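Local coordinates for sensor protein KdpD (Escherichia coli, PDB 4Y2F) that probably senses potassium limitation as a histidine kinase that phosphorylates its own histidine, the fragment here being its GAF domain, at residues Y6-A11 with E122-L127; S31-R36 with Q118-T123; L92-K97 with A131-T136; V104-G107 with Q111-I114. All blocks are in the same frame, centred on the assembly; numbering follows the deposited sequence.

Contact 1: Y6-A11 with E122-L127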
loop_
_atom_site.group_PDB
_atom_site.type_symbol
_atom_site.label_atom_id
_atom_site.label_comp_id
_atom_site.label_asym_id
_atom_site.label_seq_id
_atom_site.Cartn_x
_atom_site.Cartn_y
_atom_site.Cartn_z
ATOM N N TYR A 6 6.040 6.824 1.754
ATOM C CA TYR A 6 5.200 7.851 1.151
ATOM C C TYR A 6 5.810 8.376 -0.144
ATOM O O TYR A 6 5.097 8.559 -1.138
ATOM C CB TYR A 6 4.993 8.983 2.158
ATOM C CG TYR A 6 4.311 10.206 1.598
ATOM C CD1 TYR A 6 2.929 10.309 1.588
ATOM C CD2 TYR A 6 5.053 11.268 1.096
ATOM C CE1 TYR A 6 2.298 11.430 1.083
ATOM C CE2 TYR A 6 4.433 12.388 0.586
ATOM C CZ TYR A 6 3.058 12.466 0.583
ATOM O OH TYR A 6 2.434 13.585 0.081
ATOM N N GLU A 7 7.123 8.630 -0.155
ATOM C CA GLU A 7 7.753 9.144 -1.372
ATOM C C GLU A 7 7.718 8.115 -2.493
ATOM O O GLU A 7 7.498 8.467 -3.662
ATOM C CB GLU A 7 9.182 9.617 -1.106
ATOM C CG GLU A 7 9.266 10.955 -0.373
ATOM C CD GLU A 7 8.638 12.110 -1.146
ATOM O OE1 GLU A 7 8.865 12.214 -2.372
ATOM O OE2 GLU A 7 7.913 12.911 -0.519
ATOM N N MET A 8 7.927 6.839 -2.164
ATOM C CA MET A 8 7.813 5.808 -3.185
ATOM C C MET A 8 6.385 5.713 -3.704
ATOM O O MET A 8 6.175 5.558 -4.910
ATOM C CB MET A 8 8.290 4.453 -2.664
ATOM C CG MET A 8 8.278 3.386 -3.775
ATOM S SD MET A 8 8.731 1.719 -3.270
ATOM C CE MET A 8 7.357 1.299 -2.197
ATOM N N SER A 9 5.393 5.855 -2.821
ATOM C CA SER A 9 4.000 5.786 -3.266
ATOM C C SER A 9 3.685 6.889 -4.271
ATOM O O SER A 9 2.950 6.665 -5.245
ATOM C CB SER A 9 3.041 5.837 -2.068
ATOM O OG SER A 9 2.763 7.172 -1.673
ATOM N N LYS A 10 4.236 8.090 -4.066
ATOM C CA LYS A 10 4.042 9.160 -5.040
ATOM C C LYS A 10 4.656 8.795 -6.383
ATOM O O LYS A 10 4.053 9.046 -7.437
ATOM C CB LYS A 10 4.651 10.463 -4.526
ATOM C CG LYS A 10 3.854 11.133 -3.418
ATOM C CD LYS A 10 4.672 12.212 -2.711
ATOM C CE LYS A 10 4.903 13.445 -3.568
ATOM N NZ LYS A 10 5.621 14.505 -2.797
ATOM N N ALA A 11 5.845 8.187 -6.363
ATOM C CA ALA A 11 6.510 7.819 -7.604
ATOM C C ALA A 11 5.804 6.648 -8.283
ATOM O O ALA A 11 5.701 6.614 -9.516
ATOM C CB ALA A 11 7.973 7.490 -7.321
ATOM N N GLU A 122 8.415 -5.558 3.917
ATOM C CA GLU A 122 7.156 -6.169 3.510
ATOM C C GLU A 122 6.141 -5.120 3.082
ATOM O O GLU A 122 5.411 -5.317 2.100
ATOM C CB GLU A 122 6.596 -7.048 4.615
ATOM C CG GLU A 122 5.296 -7.685 4.175
ATOM C CD GLU A 122 4.807 -8.714 5.135
ATOM O OE1 GLU A 122 5.300 -9.857 5.075
ATOM O OE2 GLU A 122 3.942 -8.371 5.962
ATOM N N THR A 123 6.084 -3.994 3.791
ATOM C CA THR A 123 5.170 -2.931 3.399
ATOM C C THR A 123 5.554 -2.376 2.038
ATOM O O THR A 123 4.681 -2.109 1.202
ATOM C CB THR A 123 5.173 -1.827 4.449
ATOM O OG1 THR A 123 4.849 -2.385 5.733
ATOM C CG2 THR A 123 4.137 -0.775 4.108
ATOM N N PHE A 124 6.858 -2.226 1.780
ATOM C CA PHE A 124 7.294 -1.788 0.455
ATOM C C PHE A 124 6.807 -2.746 -0.631
ATOM O O PHE A 124 6.257 -2.309 -1.652
ATOM C CB PHE A 124 8.820 -1.649 0.417
ATOM C CG PHE A 124 9.320 -0.304 0.852
ATOM C CD1 PHE A 124 9.199 0.107 2.171
ATOM C CD2 PHE A 124 9.924 0.553 -0.058
ATOM C CE1 PHE A 124 9.660 1.356 2.571
ATOM C CE2 PHE A 124 10.392 1.795 0.335
ATOM C CZ PHE A 124 10.249 2.203 1.644
ATOM N N THR A 125 6.992 -4.058 -0.440
ATOM C CA THR A 125 6.581 -4.996 -1.483
ATOM C C THR A 125 5.072 -4.985 -1.692
ATOM O O THR A 125 4.602 -5.232 -2.808
ATOM C CB THR A 125 7.071 -6.419 -1.196
ATOM O OG1 THR A 125 6.440 -6.940 -0.018
ATOM C CG2 THR A 125 8.589 -6.456 -1.033
ATOM N N LEU A 126 4.300 -4.676 -0.646
ATOM C CA LEU A 126 2.856 -4.580 -0.808
ATOM C C LEU A 126 2.485 -3.394 -1.692
ATOM O O LEU A 126 1.612 -3.510 -2.562
ATOM C CB LEU A 126 2.205 -4.456 0.564
ATOM C CG LEU A 126 0.700 -4.261 0.634
ATOM C CD1 LEU A 126 -0.018 -5.364 -0.144
ATOM C CD2 LEU A 126 0.299 -4.289 2.085
ATOM N N LEU A 127 3.154 -2.256 -1.506
ATOM C CA LEU A 127 2.870 -1.095 -2.347
ATOM C C LEU A 127 3.297 -1.344 -3.790
ATOM O O LEU A 127 2.572 -0.988 -4.730
ATOM C CB LEU A 127 3.573 0.135 -1.781
ATOM C CG LEU A 127 3.060 0.711 -0.472
ATOM C CD1 LEU A 127 3.660 2.078 -0.368
ATOM C CD2 LEU A 127 1.549 0.822 -0.462
#

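Contact 2: S31-R36 with Q118-T123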
loop_
_atom_site.group_PDB
_atom_site.type_symbol
_atom_site.label_atom_id
_atom_site.label_comp_id
_atom_site.label_asym_id
_atom_site.label_seq_id
_atom_site.Cartn_x
_atom_site.Cartn_y
_atom_site.Cartn_z
ATOM N N SER A 31 17.904 2.503 -2.052
ATOM C CA SER A 31 18.224 3.602 -1.157
ATOM C C SER A 31 17.780 3.304 0.275
ATOM O O SER A 31 18.557 3.469 1.221
ATOM C CB SER A 31 17.580 4.888 -1.688
ATOM O OG SER A 31 17.550 5.894 -0.702
ATOM N N THR A 32 16.529 2.862 0.454
ATOM C CA THR A 32 15.986 2.686 1.796
ATOM C C THR A 32 16.654 1.526 2.523
ATOM O O THR A 32 16.865 1.591 3.738
ATOM C CB THR A 32 14.481 2.431 1.703
ATOM O OG1 THR A 32 13.862 3.562 1.071
ATOM C CG2 THR A 32 13.861 2.185 3.074
ATOM N N PHE A 33 16.958 0.436 1.807
ATOM C CA PHE A 33 17.437 -0.785 2.444
ATOM C C PHE A 33 18.903 -1.051 2.167
ATOM O O PHE A 33 19.399 -2.130 2.505
ATOM C CB PHE A 33 16.554 -1.970 2.047
ATOM C CG PHE A 33 15.137 -1.812 2.505
ATOM C CD1 PHE A 33 14.800 -2.105 3.818
ATOM C CD2 PHE A 33 14.166 -1.296 1.650
ATOM C CE1 PHE A 33 13.515 -1.931 4.271
ATOM C CE2 PHE A 33 12.877 -1.115 2.101
ATOM C CZ PHE A 33 12.552 -1.432 3.417
ATOM N N HIS A 34 19.608 -0.089 1.575
ATOM C CA HIS A 34 21.052 -0.200 1.345
ATOM C C HIS A 34 21.392 -1.509 0.646
ATOM O O HIS A 34 22.182 -2.329 1.142
ATOM C CB HIS A 34 21.808 -0.080 2.663
ATOM C CG HIS A 34 21.497 1.178 3.405
ATOM N ND1 HIS A 34 21.964 2.408 3.003
ATOM C CD2 HIS A 34 20.742 1.397 4.507
ATOM C CE1 HIS A 34 21.519 3.336 3.839
ATOM N NE2 HIS A 34 20.774 2.744 4.757
ATOM N N ALA A 35 20.783 -1.695 -0.520
ATOM C CA ALA A 35 20.797 -3.000 -1.171
ATOM C C ALA A 35 20.745 -2.824 -2.673
ATOM O O ALA A 35 20.302 -1.792 -3.179
ATOM C CB ALA A 35 19.587 -3.833 -0.741
ATOM N N ARG A 36 21.237 -3.820 -3.391
ATOM C CA ARG A 36 20.947 -3.907 -4.811
ATOM C C ARG A 36 19.689 -4.745 -4.978
ATOM O O ARG A 36 19.413 -5.647 -4.181
ATOM C CB ARG A 36 22.118 -4.558 -5.550
ATOM C CG ARG A 36 23.459 -3.820 -5.364
ATOM C CD ARG A 36 23.457 -2.406 -5.959
ATOM N NE ARG A 36 24.601 -1.577 -5.514
ATOM C CZ ARG A 36 25.799 -1.519 -6.110
ATOM N NH1 ARG A 36 26.026 -2.261 -7.192
ATOM N NH2 ARG A 36 26.775 -0.711 -5.637
ATOM N N GLN A 118 12.758 -5.970 8.123
ATOM C CA GLN A 118 11.926 -6.926 7.383
ATOM C C GLN A 118 10.468 -6.497 7.334
ATOM O O GLN A 118 9.811 -6.645 6.298
ATOM C CB GLN A 118 12.041 -8.315 8.017
ATOM C CG GLN A 118 13.423 -8.941 7.773
ATOM C CD GLN A 118 13.616 -9.272 6.318
ATOM O OE1 GLN A 118 12.919 -10.159 5.802
ATOM N NE2 GLN A 118 14.511 -8.575 5.647
ATOM N N ARG A 119 9.929 -5.973 8.441
ATOM C CA ARG A 119 8.536 -5.546 8.430
ATOM C C ARG A 119 8.348 -4.344 7.512
ATOM O O ARG A 119 7.354 -4.274 6.775
ATOM C CB ARG A 119 8.069 -5.242 9.855
ATOM C CG ARG A 119 8.011 -6.493 10.735
ATOM C CD ARG A 119 7.343 -6.254 12.090
ATOM N NE ARG A 119 8.048 -5.292 12.937
ATOM C CZ ARG A 119 8.984 -5.608 13.832
ATOM N NH1 ARG A 119 9.378 -6.867 13.987
ATOM N NH2 ARG A 119 9.554 -4.656 14.555
ATOM N N LEU A 120 9.318 -3.424 7.496
ATOM C CA LEU A 120 9.241 -2.281 6.588
ATOM C C LEU A 120 9.324 -2.741 5.142
ATOM O O LEU A 120 8.557 -2.276 4.280
ATOM C CB LEU A 120 10.342 -1.267 6.904
ATOM C CG LEU A 120 10.299 -0.058 5.973
ATOM C CD1 LEU A 120 8.994 0.733 6.161
ATOM C CD2 LEU A 120 11.499 0.832 6.240
ATOM N N LEU A 121 10.235 -3.678 4.854
ATOM C CA LEU A 121 10.381 -4.165 3.492
ATOM C C LEU A 121 9.112 -4.855 3.021
ATOM O O LEU A 121 8.737 -4.731 1.849
ATOM C CB LEU A 121 11.580 -5.104 3.418
ATOM C CG LEU A 121 11.890 -5.714 2.042
ATOM C CD1 LEU A 121 12.100 -4.654 0.983
ATOM C CD2 LEU A 121 13.145 -6.597 2.175
ATOM N N GLU A 122 8.415 -5.558 3.917
ATOM C CA GLU A 122 7.156 -6.169 3.510
ATOM C C GLU A 122 6.141 -5.120 3.082
ATOM O O GLU A 122 5.411 -5.317 2.100
ATOM C CB GLU A 122 6.596 -7.048 4.615
ATOM C CG GLU A 122 5.296 -7.685 4.175
ATOM C CD GLU A 122 4.807 -8.714 5.135
ATOM O OE1 GLU A 122 5.300 -9.857 5.075
ATOM O OE2 GLU A 122 3.942 -8.371 5.962
ATOM N N THR A 123 6.084 -3.994 3.791
ATOM C CA THR A 123 5.170 -2.931 3.399
ATOM C C THR A 123 5.554 -2.376 2.038
ATOM O O THR A 123 4.681 -2.109 1.202
ATOM C CB THR A 123 5.173 -1.827 4.449
ATOM O OG1 THR A 123 4.849 -2.385 5.733
ATOM C CG2 THR A 123 4.137 -0.775 4.108
#

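Contact 3: L92-K97 with A131-T136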
loop_
_atom_site.group_PDB
_atom_site.type_symbol
_atom_site.label_atom_id
_atom_site.label_comp_id
_atom_site.label_asym_id
_atom_site.label_seq_id
_atom_site.Cartn_x
_atom_site.Cartn_y
_atom_site.Cartn_z
ATOM N N LEU A 92 5.983 -10.299 -4.801
ATOM C CA LEU A 92 5.226 -9.046 -4.794
ATOM C C LEU A 92 3.753 -9.421 -4.854
ATOM O O LEU A 92 3.193 -9.626 -5.936
ATOM C CB LEU A 92 5.633 -8.189 -5.984
ATOM C CG LEU A 92 7.140 -7.941 -6.021
ATOM C CD1 LEU A 92 7.550 -7.263 -7.319
ATOM C CD2 LEU A 92 7.592 -7.108 -4.815
ATOM N N LYS A 93 3.112 -9.511 -3.691
ATOM C CA LYS A 93 1.779 -10.077 -3.587
ATOM C C LYS A 93 0.766 -9.022 -3.184
ATOM O O LYS A 93 1.035 -8.178 -2.322
ATOM C CB LYS A 93 1.721 -11.173 -2.525
ATOM C CG LYS A 93 2.690 -12.293 -2.717
ATOM C CD LYS A 93 2.512 -13.343 -1.630
ATOM C CE LYS A 93 1.219 -14.112 -1.798
ATOM N NZ LYS A 93 1.204 -15.348 -0.944
ATOM N N SER A 94 -0.401 -9.082 -3.802
ATOM C CA SER A 94 -1.560 -8.340 -3.330
ATOM C C SER A 94 -2.648 -9.370 -3.086
ATOM O O SER A 94 -3.107 -10.028 -4.028
ATOM C CB SER A 94 -2.002 -7.300 -4.348
ATOM O OG SER A 94 -3.170 -6.656 -3.888
ATOM N N GLY A 95 -3.042 -9.526 -1.827
ATOM C CA GLY A 95 -3.920 -10.629 -1.487
ATOM C C GLY A 95 -3.186 -11.939 -1.690
ATOM O O GLY A 95 -2.017 -12.090 -1.314
ATOM N N GLU A 96 -3.862 -12.888 -2.328
ATOM C CA GLU A 96 -3.271 -14.190 -2.603
ATOM C C GLU A 96 -2.530 -14.249 -3.935
ATOM O O GLU A 96 -1.896 -15.268 -4.228
ATOM C CB GLU A 96 -4.344 -15.282 -2.546
ATOM C CG GLU A 96 -5.258 -15.212 -1.321
ATOM C CD GLU A 96 -4.567 -15.578 -0.011
ATOM O OE1 GLU A 96 -3.337 -15.800 -0.007
ATOM O OE2 GLU A 96 -5.265 -15.650 1.023
ATOM N N LYS A 97 -2.563 -13.181 -4.729
ATOM C CA LYS A 97 -1.997 -13.177 -6.071
ATOM C C LYS A 97 -0.610 -12.553 -6.068
ATOM O O LYS A 97 -0.392 -11.495 -5.471
ATOM C CB LYS A 97 -2.889 -12.410 -7.047
ATOM C CG LYS A 97 -3.748 -13.309 -7.931
ATOM C CD LYS A 97 -4.460 -14.369 -7.107
ATOM C CE LYS A 97 -5.019 -15.476 -7.984
ATOM N NZ LYS A 97 -5.509 -16.629 -7.178
ATOM N N ALA A 131 0.813 -1.532 -7.260
ATOM C CA ALA A 131 1.054 -0.799 -8.501
ATOM C C ALA A 131 1.057 -1.736 -9.703
ATOM O O ALA A 131 0.434 -1.448 -10.733
ATOM C CB ALA A 131 2.364 -0.014 -8.397
ATOM N N LEU A 132 1.747 -2.872 -9.582
ATOM C CA LEU A 132 1.737 -3.883 -10.634
ATOM C C LEU A 132 0.330 -4.405 -10.893
ATOM O O LEU A 132 -0.064 -4.592 -12.048
ATOM C CB LEU A 132 2.652 -5.035 -10.229
ATOM C CG LEU A 132 4.133 -4.688 -10.218
ATOM C CD1 LEU A 132 4.949 -5.898 -9.722
ATOM C CD2 LEU A 132 4.569 -4.283 -11.621
ATOM N N GLU A 133 -0.447 -4.630 -9.827
ATOM C CA GLU A 133 -1.822 -5.101 -9.993
ATOM C C GLU A 133 -2.661 -4.085 -10.756
ATOM O O GLU A 133 -3.436 -4.447 -11.649
ATOM C CB GLU A 133 -2.443 -5.407 -8.623
ATOM C CG GLU A 133 -3.938 -5.769 -8.646
ATOM C CD GLU A 133 -4.509 -5.989 -7.249
ATOM O OE1 GLU A 133 -3.938 -5.459 -6.278
ATOM O OE2 GLU A 133 -5.535 -6.690 -7.124
ATOM N N ARG A 134 -2.505 -2.804 -10.424
ATOM C CA ARG A 134 -3.258 -1.765 -11.108
ATOM C C ARG A 134 -2.935 -1.738 -12.598
ATOM O O ARG A 134 -3.841 -1.704 -13.439
ATOM C CB ARG A 134 -2.985 -0.410 -10.461
ATOM C CG ARG A 134 -3.733 0.715 -11.140
ATOM C CD ARG A 134 -3.508 2.028 -10.427
ATOM N NE ARG A 134 -2.117 2.465 -10.524
ATOM C CZ ARG A 134 -1.262 2.487 -9.506
ATOM N NH1 ARG A 134 -1.648 2.091 -8.296
ATOM N NH2 ARG A 134 -0.018 2.906 -9.701
ATOM N N LEU A 135 -1.646 -1.754 -12.946
ATOM C CA LEU A 135 -1.275 -1.677 -14.358
ATOM C C LEU A 135 -1.716 -2.920 -15.124
ATOM O O LEU A 135 -2.214 -2.816 -16.250
ATOM C CB LEU A 135 0.231 -1.472 -14.506
ATOM C CG LEU A 135 0.808 -0.123 -14.086
ATOM C CD1 LEU A 135 2.285 -0.096 -14.406
ATOM C CD2 LEU A 135 0.092 1.021 -14.778
ATOM N N THR A 136 -1.524 -4.101 -14.532
ATOM C CA THR A 136 -1.897 -5.346 -15.198
ATOM C C THR A 136 -3.395 -5.395 -15.465
ATOM O O THR A 136 -3.834 -5.692 -16.584
ATOM C CB THR A 136 -1.466 -6.530 -14.330
ATOM O OG1 THR A 136 -0.037 -6.585 -14.276
ATOM C CG2 THR A 136 -2.009 -7.842 -14.905
HETATM O O HOH W 1 -4.837 -9.228 -5.973
#

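Contact 4: V104-G107 with Q111-I114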
loop_
_atom_site.group_PDB
_atom_site.type_symbol
_atom_site.label_atom_id
_atom_site.label_comp_id
_atom_site.label_asym_id
_atom_site.label_seq_id
_atom_site.Cartn_x
_atom_site.Cartn_y
_atom_site.Cartn_z
ATOM N N VAL A 104 16.512 -9.069 -3.441
ATOM C CA VAL A 104 17.151 -8.004 -2.662
ATOM C C VAL A 104 18.469 -8.535 -2.107
ATOM O O VAL A 104 18.461 -9.475 -1.299
ATOM C CB VAL A 104 16.246 -7.521 -1.516
ATOM C CG1 VAL A 104 16.909 -6.393 -0.767
ATOM C CG2 VAL A 104 14.878 -7.078 -2.055
ATOM N N GLU A 105 19.576 -7.908 -2.503
ATOM C CA GLU A 105 20.905 -8.294 -2.030
ATOM C C GLU A 105 21.516 -7.129 -1.263
ATOM O O GLU A 105 21.985 -6.165 -1.883
ATOM C CB GLU A 105 21.799 -8.687 -3.204
ATOM C CG GLU A 105 23.096 -9.294 -2.711
ATOM C CD GLU A 105 24.028 -9.676 -3.837
ATOM O OE1 GLU A 105 23.616 -9.616 -5.019
ATOM O OE2 GLU A 105 25.194 -10.022 -3.535
ATOM N N PRO A 106 21.536 -7.172 0.067
ATOM C CA PRO A 106 22.012 -6.016 0.837
ATOM C C PRO A 106 23.526 -5.984 0.940
ATOM O O PRO A 106 24.204 -7.011 0.884
ATOM C CB PRO A 106 21.408 -6.280 2.219
ATOM C CG PRO A 106 21.402 -7.773 2.337
ATOM C CD PRO A 106 21.067 -8.269 0.940
ATOM N N GLY A 107 24.054 -4.796 1.191
ATOM C CA GLY A 107 25.467 -4.693 1.515
ATOM C C GLY A 107 25.801 -5.368 2.829
ATOM O O GLY A 107 26.913 -5.889 2.997
ATOM N N GLN A 111 22.016 -6.366 8.760
ATOM C CA GLN A 111 21.204 -5.161 8.860
ATOM C C GLN A 111 19.851 -5.355 8.190
ATOM O O GLN A 111 18.810 -5.018 8.768
ATOM C CB GLN A 111 21.981 -4.016 8.207
ATOM C CG GLN A 111 21.252 -2.676 8.196
ATOM C CD GLN A 111 21.846 -1.715 7.177
ATOM O OE1 GLN A 111 21.695 -1.908 5.969
ATOM N NE2 GLN A 111 22.536 -0.688 7.656
ATOM N N LEU A 112 19.827 -5.943 6.992
ATOM C CA LEU A 112 18.562 -6.162 6.303
ATOM C C LEU A 112 17.648 -7.089 7.086
ATOM O O LEU A 112 16.421 -6.919 7.064
ATOM C CB LEU A 112 18.831 -6.750 4.918
ATOM C CG LEU A 112 17.579 -7.049 4.084
ATOM C CD1 LEU A 112 16.859 -5.765 3.757
ATOM C CD2 LEU A 112 17.937 -7.795 2.825
ATOM N N MET A 113 18.218 -8.073 7.771
ATOM C CA MET A 113 17.434 -9.099 8.447
ATOM C C MET A 113 16.963 -8.683 9.837
ATOM O O MET A 113 16.255 -9.457 10.490
ATOM C CB MET A 113 18.210 -10.413 8.509
ATOM C CG MET A 113 18.568 -10.992 7.122
ATOM S SD MET A 113 17.202 -11.086 5.912
ATOM C CE MET A 113 16.102 -12.220 6.755
ATOM N N ILE A 114 17.316 -7.479 10.284
ATOM C CA ILE A 114 16.711 -6.955 11.519
ATOM C C ILE A 114 15.194 -7.018 11.372
ATOM O O ILE A 114 14.652 -6.561 10.341
ATOM C CB ILE A 114 17.162 -5.501 11.750
ATOM C CG1 ILE A 114 18.655 -5.449 12.101
ATOM C CG2 ILE A 114 16.286 -4.834 12.834
ATOM C CD1 ILE A 114 19.210 -4.044 12.185
#

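Contact 1: Y6-A11 with E122-L127
Met-8 of segment 6-11 faces Phe-124 and Leu-127 of segment 122-127 across two nearly parallel helices, their N-to-C directions 14° apart and their short axes 10.7 Å apart at closest. The backbones stay well separated: the CA atoms of Ser-9 and Leu-127 lie 7.0 Å from each other, and side chains fill the space between. Met-8 does most of this. Its CG and SD run straight out from the backbone, CG anti to N and the chain extended at chi2, before a bend at chi3 (67°) turns the methyl CE aside. CE comes within 3.4 Å of Phe-124 CD2, while SD sits 4.7 Å from the centroid of that ring, 62° off its normal, a Met-aromatic contact met obliquely. The same methyl reaches Leu-127 CB at 4.0 Å, which places it between the ring and the leucine. These helices lie on one side of the GAF domain sheet: helix 4-13 packs along the long helix 115-142, and Phe-28 of helix 18-33 also touches Met-8. The second subunit comes up to the same helices, its Leu-126 packing on both Ser-9 and Leu-127. A lighter apolar touch joins Ser-9 CB to Leu-127 CD1 at 4.2 Å. Ser-9 turns its hydroxyl back to its own helix, where OG donates to Tyr-6 O at 2.8 Å; that carbonyl also accepts from Lys-10 N, and both donors approach from the same face of its plane.

Contact 2: S31-R36 with Q118-T123
Phe-33 meets Leu-120 and Leu-121 because its CG stands anti to the carbonyl carbon (chi1 -63°), which sends the ring across to helix 115-142. Both leucines set CG anti to the backbone N, which brings their branches up to the phenyl. Leu-121 CD1 lies over one face, 4.0 Å from the ring centroid and 20° off the normal, a CH-pi contact. The opposite face is covered by Thr-32 CG2 from the residue just before, so the ring is held between two methyl groups. Its far end pushes up to the long helix itself: Phe-33 CZ is 3.5 Å from Leu-121 CA and 3.7 Å from Leu-120 CG, the latter approaching obliquely. Thr-32 CG2 also touches Leu-120 CD2 at 4.2 Å, the two side chains crossing at about a right angle, while Thr-32 OG1 is hydrogen-bonded to Asp-4 OD2. Phe-124, one turn after Leu-120 on helix 115-142, meets the Phe-33 ring edge-to-face. With an alanine in place of Phe-33, the methyl of Leu-121 would probably lose the ring face it lies on, and a gap would open between the two helices. At the next residue, His-34, the chain leaves the helical conformation with positive phi and enters strand 35-42 of the GAF sheet. No hydrogen bond crosses between the segments, so their mutual attachment rests on dispersion and on the fit of ring against methyls.

Contact 3: L92-K97 with A131-T136
Ser-94 and Glu-133 join a beta hairpin of the GAF domain sheet to the long helix 115-142 that packs against it. The serine lies at the end of strand 88-94 and opens a type II' turn, Ser-94 to Lys-97, with Gly-95 at positive phi. Its CB points toward the helix, and Glu-133 extends to meet it, CG anti to the backbone N (chi1 174°) and chi2 also straight. Ser-94 OG donates to Glu-133 OE1 at 2.8 Å, arriving from above the carboxylate plane, 37° out of it. The other carboxylate oxygen looks to the turn through a water, which donates to Glu-133 OE2 at 2.9 Å and to Ser-94 O at 2.7 Å; hydroxyl and carbonyl of one residue are thus both tied to one carboxylate. OE2 also forms a salt bridge with Lys-137, which is likely to favour the charged form of this buried acid, and Tyr-99 of strand 97-106 packs on Glu-133. With Glu-133 replaced by an alanine, Ser-94 OG would probably lose this acceptor, the bridging water its hold on the helix side and Lys-137 its counter-charge. Further up the strand the contact turns apolar. Leu-92 and Leu-132 both point toward the opposing segment, and their side chains cross at a slant rather than lying alongside. They meet through single methyls, Leu-92 CD1 lying 3.8 Å from Leu-132 CD1.

Contact 4: V104-G107 with Q111-I114
Pro-106 and Leu-112 face each other where strand 97-106 of the GAF domain sheet gives way to the short helix 109-112, the chain doubling back so that their CA atoms come within 6.5 Å. The connection from strand to helix is short, with three residues between the segments. Leu-112 carries the contact from the helical side: CG stands anti to the backbone N (chi1 179°), which points the branched end at the strand. Its CD2 reaches the proline ring, 3.5 Å from Pro-106 CG, tighter than usual for two carbons, and lies 3.7 Å from Pro-106 CD. The leucine chain crosses the ring at about a right angle, and its CB comes in beside Pro-106 CB at 3.8 Å. Val-104, two residues back, points to the same side of the strand as the proline, so CD2 packs in the angle between the two. Leu-121 of helix 115-142 and Gln-88 of strand 88-94 also touch Leu-112. The carbonyl of Leu-112 accepts from Gln-118 NE2, and Ile-114 then takes the N-cap position of the long helix. No hydrogen bond crosses between the segments, and the second meeting point of the leucine methyl is Val-104 CG1, 4.0 Å from Leu-112 CD2.

Helix 115-142 carries one side of contacts 1, 2 and 3, which lie along it. Contacts 1 and 2 share Glu-122 and Thr-123, have centres 10 Å apart, and join where Phe-124 CG is 3.9 Å from Phe-33 CE2. Contact 3 meets contact 1 through Leu-92 CD2, 3.7 Å from Thr-125 CB. Contact 4, centred 8 Å from contact 2, is tied to it by the probable hydrogen bonds of Arg-36 O with Glu-105 N and Gln-118 NE2 with Leu-112 O. Contacts 3 and 4 reach neighbouring strands but lie on opposite sides of the chain's centre, their own centres 24 Å apart. The second subunit touches contacts 1, 2 and 3.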